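Local structure of putative methylthioribose-1-phosphate isomerase (Archaeoglobus fulgidus, 1T5O) at residues A[5-18]-A[42-56]. The protein probably interconverts 5-methylthioribose 1-phosphate and 5-methylthioribulose 1-phosphate, an aldose-ketose isomerisation in the salvage of methionine. Numbering follows the deposited sequence.
Sequences SIFWDDGLKLIDQT and LAVRGAPALEAAGAY
Ile-6 packs down onto the first turns of helix 47-61 with both branches. With chi1 at 177°, CG1 stands anti to the backbone N and carries CD1 to 3.6 Å from Ala-53 CA, while CG2 settles against the methyl of Ala-52. The small side chains of Ala-49, Ala-52 and Ala-53 probably let the strand approach: the axes of strand 6-8 and helical residues 47-56 pass 8.9 Å apart at 30°. Beside this, Val-44 CG2 presses on Leu-14 CD1 at 3.5 Å, closer than two methyls normally sit, the two side chains crossing nearly at right angles.

Toward the hairpin turn the fit becomes wetter. Tyr-56 runs alongside Ile-6 and Trp-8, pointing the other way, its CD1 3.9 Å from Trp-8 CE3, and Leu-12 rests on its CB. Its hydroxyl meets two waters: water 1 lies 2.8 Å from Tyr-56 OH and donates to Ile-6 O; water 2 bonds the hydroxyl and accepts a weak bond from Trp-8 N.

At the other end, Arg-45 NH1 donates to a lone pair of Gln-17 OE1 (2.7 Å), in the guanidinium plane although the two flat groups stand 78° apart. NH1 also bonds Asn-155, so two acceptors help orient an arginine predicted to bind substrate. Gln-17 N adds a weak bond to Ala-43 O. The N-terminal beta hairpin 6-15 thus lies over the start of helix 47-61, whose N-cap Gly-46 and first residue Ala-47 join Arg-45 in the predicted substrate site.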
loop_
_atom_site.group_PDB
_atom_site.type_symbol
_atom_site.label_atom_id
_atom_site.label_comp_id
_atom_site.label_asym_id
_atom_site.label_seq_id
_atom_site.Cartn_x
_atom_site.Cartn_y
_atom_site.Cartn_z
ATOM N N SER A 5 25.552 -10.592 1.382
ATOM C CA SER A 5 24.356 -11.093 2.074
ATOM C C SER A 5 24.490 -12.540 2.554
ATOM O O SER A 5 23.789 -12.969 3.466
ATOM C CB SER A 5 23.137 -10.975 1.158
ATOM O OG SER A 5 23.287 -11.899 0.118
ATOM N N ILE A 6 25.383 -13.288 1.914
ATOM C CA ILE A 6 25.639 -14.678 2.273
ATOM C C ILE A 6 27.062 -14.957 1.790
ATOM O O ILE A 6 27.430 -14.585 0.663
ATOM C CB ILE A 6 24.621 -15.639 1.600
ATOM C CG1 ILE A 6 24.973 -17.087 1.934
ATOM C CG2 ILE A 6 24.614 -15.449 0.077
ATOM C CD1 ILE A 6 23.949 -18.072 1.410
ATOM N N PHE A 7 27.874 -15.574 2.651
ATOM C CA PHE A 7 29.262 -15.853 2.301
ATOM C C PHE A 7 29.896 -16.975 3.142
ATOM O O PHE A 7 29.277 -17.527 4.050
ATOM C CB PHE A 7 30.083 -14.568 2.460
ATOM C CG PHE A 7 29.914 -13.917 3.809
ATOM C CD1 PHE A 7 28.759 -13.192 4.107
ATOM C CD2 PHE A 7 30.884 -14.061 4.793
ATOM C CE1 PHE A 7 28.572 -12.622 5.359
ATOM C CE2 PHE A 7 30.710 -13.496 6.051
ATOM C CZ PHE A 7 29.552 -12.774 6.335
ATOM N N TRP A 8 31.139 -17.311 2.822
ATOM C CA TRP A 8 31.848 -18.345 3.564
ATOM C C TRP A 8 33.017 -17.716 4.306
ATOM O O TRP A 8 33.849 -17.029 3.719
ATOM C CB TRP A 8 32.368 -19.432 2.630
ATOM C CG TRP A 8 32.816 -20.656 3.377
ATOM C CD1 TRP A 8 34.047 -20.882 3.952
ATOM C CD2 TRP A 8 32.020 -21.811 3.663
ATOM N NE1 TRP A 8 34.055 -22.114 4.574
ATOM C CE2 TRP A 8 32.824 -22.704 4.411
ATOM C CE3 TRP A 8 30.698 -22.180 3.358
ATOM C CZ2 TRP A 8 32.352 -23.945 4.855
ATOM C CZ3 TRP A 8 30.228 -23.413 3.803
ATOM C CH2 TRP A 8 31.058 -24.282 4.546
ATOM N N ASP A 9 33.051 -17.942 5.605
ATOM C CA ASP A 9 34.094 -17.408 6.470
ATOM C C ASP A 9 34.102 -18.392 7.621
ATOM O O ASP A 9 33.439 -18.177 8.641
ATOM C CB ASP A 9 33.701 -16.030 6.979
ATOM C CG ASP A 9 34.728 -14.978 6.653
ATOM O OD1 ASP A 9 35.063 -14.823 5.452
ATOM O OD2 ASP A 9 35.193 -14.296 7.596
ATOM N N ASP A 10 34.842 -19.478 7.439
ATOM C CA ASP A 10 34.908 -20.542 8.434
ATOM C C ASP A 10 33.483 -21.022 8.650
ATOM O O ASP A 10 33.015 -21.150 9.780
ATOM C CB ASP A 10 35.500 -20.039 9.753
ATOM C CG ASP A 10 36.915 -19.511 9.595
ATOM O OD1 ASP A 10 37.646 -19.995 8.700
ATOM O OD2 ASP A 10 37.299 -18.615 10.381
ATOM N N GLY A 11 32.786 -21.270 7.545
ATOM C CA GLY A 11 31.418 -21.724 7.632
ATOM C C GLY A 11 30.485 -20.778 6.912
ATOM O O GLY A 11 30.852 -19.636 6.619
ATOM N N LEU A 12 29.275 -21.261 6.640
ATOM C CA LEU A 12 28.264 -20.478 5.938
ATOM C C LEU A 12 27.696 -19.354 6.798
ATOM O O LEU A 12 27.079 -19.609 7.835
ATOM C CB LEU A 12 27.126 -21.393 5.490
ATOM C CG LEU A 12 26.276 -20.951 4.294
ATOM C CD1 LEU A 12 25.245 -22.045 3.973
ATOM C CD2 LEU A 12 25.591 -19.618 4.596
ATOM N N LYS A 13 27.892 -18.118 6.363
ATOM C CA LYS A 13 27.368 -16.968 7.099
ATOM C C LYS A 13 26.332 -16.234 6.239
ATOM O O LYS A 13 26.515 -16.118 5.021
ATOM C CB LYS A 13 28.493 -15.999 7.454
ATOM C CG LYS A 13 29.700 -16.620 8.157
ATOM C CD LYS A 13 29.380 -17.066 9.584
ATOM C CE LYS A 13 30.657 -17.543 10.303
ATOM N NZ LYS A 13 31.692 -16.451 10.352
ATOM N N LEU A 14 25.254 -15.757 6.872
ATOM C CA LEU A 14 24.188 -15.007 6.187
ATOM C C LEU A 14 23.759 -13.818 7.029
ATOM O O LEU A 14 23.749 -13.886 8.262
ATOM C CB LEU A 14 22.891 -15.805 6.026
ATOM C CG LEU A 14 22.673 -17.296 5.829
ATOM C CD1 LEU A 14 21.237 -17.596 6.191
ATOM C CD2 LEU A 14 22.955 -17.698 4.403
ATOM N N ILE A 15 23.368 -12.743 6.360
ATOM C CA ILE A 15 22.842 -11.583 7.057
ATOM C C ILE A 15 21.418 -12.050 7.362
ATOM O O ILE A 15 20.708 -12.507 6.461
ATOM C CB ILE A 15 22.772 -10.345 6.134
ATOM C CG1 ILE A 15 24.140 -9.679 6.036
ATOM C CG2 ILE A 15 21.730 -9.361 6.657
ATOM C CD1 ILE A 15 24.201 -8.572 4.993
ATOM N N ASP A 16 20.996 -11.946 8.616
ATOM C CA ASP A 16 19.646 -12.383 8.997
ATOM C C ASP A 16 18.649 -11.266 8.660
ATOM O O ASP A 16 18.355 -10.411 9.496
ATOM C CB ASP A 16 19.580 -12.671 10.503
ATOM C CG ASP A 16 18.317 -13.407 10.905
ATOM O OD1 ASP A 16 17.371 -13.475 10.094
ATOM O OD2 ASP A 16 18.266 -13.922 12.040
ATOM N N GLN A 17 18.112 -11.295 7.444
ATOM C CA GLN A 17 17.187 -10.258 7.003
ATOM C C GLN A 17 15.913 -10.122 7.826
ATOM O O GLN A 17 15.340 -9.046 7.895
ATOM C CB GLN A 17 16.873 -10.440 5.508
ATOM C CG GLN A 17 18.034 -9.997 4.621
ATOM C CD GLN A 17 17.779 -10.216 3.142
ATOM O OE1 GLN A 17 16.781 -9.743 2.601
ATOM N NE2 GLN A 17 18.685 -10.932 2.477
ATOM N N THR A 18 15.482 -11.189 8.476
ATOM C CA THR A 18 14.286 -11.105 9.304
ATOM C C THR A 18 14.503 -10.140 10.482
ATOM O O THR A 18 13.543 -9.702 11.106
ATOM C CB THR A 18 13.894 -12.484 9.874
ATOM O OG1 THR A 18 14.778 -12.819 10.952
ATOM C CG2 THR A 18 13.991 -13.555 8.789
ATOM N N LEU A 42 12.792 -16.608 5.009
ATOM C CA LEU A 42 13.194 -15.482 4.169
ATOM C C LEU A 42 14.365 -14.732 4.811
ATOM O O LEU A 42 14.515 -13.521 4.626
ATOM C CB LEU A 42 12.023 -14.517 3.925
ATOM C CG LEU A 42 10.743 -15.102 3.308
ATOM C CD1 LEU A 42 9.744 -13.962 3.055
ATOM C CD2 LEU A 42 11.059 -15.835 1.991
ATOM N N ALA A 43 15.188 -15.430 5.593
ATOM C CA ALA A 43 16.357 -14.779 6.180
ATOM C C ALA A 43 17.323 -14.542 5.007
ATOM O O ALA A 43 18.133 -13.618 5.031
ATOM C CB ALA A 43 16.998 -15.661 7.242
ATOM N N VAL A 44 17.232 -15.405 3.994
ATOM C CA VAL A 44 18.015 -15.272 2.766
ATOM C C VAL A 44 16.938 -15.168 1.713
ATOM O O VAL A 44 15.962 -15.913 1.766
ATOM C CB VAL A 44 18.795 -16.525 2.356
ATOM C CG1 VAL A 44 20.077 -16.092 1.652
ATOM C CG2 VAL A 44 19.035 -17.424 3.531
ATOM N N ARG A 45 17.122 -14.284 0.743
ATOM C CA ARG A 45 16.129 -14.105 -0.315
ATOM C C ARG A 45 16.782 -13.434 -1.499
ATOM O O ARG A 45 17.842 -12.814 -1.355
ATOM C CB ARG A 45 14.975 -13.242 0.191
ATOM C CG ARG A 45 15.429 -12.102 1.065
ATOM C CD ARG A 45 14.308 -11.092 1.200
ATOM N NE ARG A 45 14.062 -10.392 -0.056
ATOM C CZ ARG A 45 14.846 -9.441 -0.545
ATOM N NH1 ARG A 45 15.936 -9.074 0.120
ATOM N NH2 ARG A 45 14.538 -8.841 -1.694
ATOM N N GLY A 46 16.138 -13.533 -2.656
ATOM C CA GLY A 46 16.698 -12.971 -3.869
ATOM C C GLY A 46 17.270 -14.145 -4.643
ATOM O O GLY A 46 17.954 -14.993 -4.063
ATOM N N ALA A 47 16.979 -14.217 -5.939
ATOM C CA ALA A 47 17.456 -15.318 -6.778
ATOM C C ALA A 47 18.942 -15.669 -6.601
ATOM O O ALA A 47 19.276 -16.812 -6.275
ATOM C CB ALA A 47 17.155 -15.022 -8.253
ATOM N N PRO A 48 19.852 -14.703 -6.819
ATOM C CA PRO A 48 21.287 -14.979 -6.667
ATOM C C PRO A 48 21.654 -15.443 -5.262
ATOM O O PRO A 48 22.487 -16.321 -5.090
ATOM C CB PRO A 48 21.931 -13.639 -7.007
ATOM C CG PRO A 48 20.923 -13.015 -7.921
ATOM C CD PRO A 48 19.643 -13.308 -7.235
ATOM N N ALA A 49 21.030 -14.838 -4.258
ATOM C CA ALA A 49 21.296 -15.199 -2.877
ATOM C C ALA A 49 20.914 -16.660 -2.676
ATOM O O ALA A 49 21.629 -17.427 -2.013
ATOM C CB ALA A 49 20.488 -14.313 -1.944
ATOM N N LEU A 50 19.794 -17.053 -3.282
ATOM C CA LEU A 50 19.314 -18.419 -3.152
ATOM C C LEU A 50 20.161 -19.387 -3.940
ATOM O O LEU A 50 20.248 -20.570 -3.590
ATOM C CB LEU A 50 17.858 -18.526 -3.599
ATOM C CG LEU A 50 16.881 -17.945 -2.584
ATOM C CD1 LEU A 50 15.469 -18.026 -3.152
ATOM C CD2 LEU A 50 16.975 -18.720 -1.256
ATOM N N GLU A 51 20.762 -18.901 -5.025
ATOM C CA GLU A 51 21.608 -19.765 -5.823
ATOM C C GLU A 51 22.851 -20.043 -4.994
ATOM O O GLU A 51 23.304 -21.182 -4.894
ATOM C CB GLU A 51 22.025 -19.101 -7.139
ATOM C CG GLU A 51 22.780 -20.073 -8.041
ATOM C CD GLU A 51 23.508 -19.383 -9.165
ATOM O OE1 GLU A 51 23.532 -18.140 -9.171
ATOM O OE2 GLU A 51 24.072 -20.075 -10.034
ATOM N N ALA A 52 23.396 -18.982 -4.405
ATOM C CA ALA A 52 24.579 -19.107 -3.571
ATOM C C ALA A 52 24.247 -19.966 -2.344
ATOM O O ALA A 52 25.095 -20.725 -1.858
ATOM C CB ALA A 52 25.076 -17.703 -3.155
ATOM N N ALA A 53 23.016 -19.859 -1.844
ATOM C CA ALA A 53 22.608 -20.668 -0.696
ATOM C C ALA A 53 22.627 -22.151 -1.088
ATOM O O ALA A 53 23.107 -23.005 -0.332
ATOM C CB ALA A 53 21.207 -20.274 -0.227
ATOM N N GLY A 54 22.094 -22.451 -2.272
ATOM C CA GLY A 54 22.082 -23.818 -2.756
ATOM C C GLY A 54 23.485 -24.400 -2.857
ATOM O O GLY A 54 23.726 -25.517 -2.403
ATOM N N ALA A 55 24.409 -23.642 -3.449
ATOM C CA ALA A 55 25.798 -24.088 -3.614
ATOM C C ALA A 55 26.549 -24.202 -2.293
ATOM O O ALA A 55 27.245 -25.184 -2.061
ATOM C CB ALA A 55 26.551 -23.146 -4.557
ATOM N N TYR A 56 26.434 -23.195 -1.434
ATOM C CA TYR A 56 27.124 -23.264 -0.150
ATOM C C TYR A 56 26.504 -24.393 0.657
ATOM O O TYR A 56 27.159 -24.976 1.522
ATOM C CB TYR A 56 26.995 -21.953 0.627
ATOM C CG TYR A 56 27.897 -20.848 0.121
ATOM C CD1 TYR A 56 29.267 -21.060 -0.060
ATOM C CD2 TYR A 56 27.394 -19.576 -0.123
ATOM C CE1 TYR A 56 30.114 -20.018 -0.469
ATOM C CE2 TYR A 56 28.221 -18.530 -0.525
ATOM C CZ TYR A 56 29.572 -18.751 -0.696
ATOM O OH TYR A 56 30.377 -17.708 -1.091
HETATM O O HOH W 1 29.530 -15.023 -1.115
HETATM O O HOH W 2 32.997 -16.373 0.161
#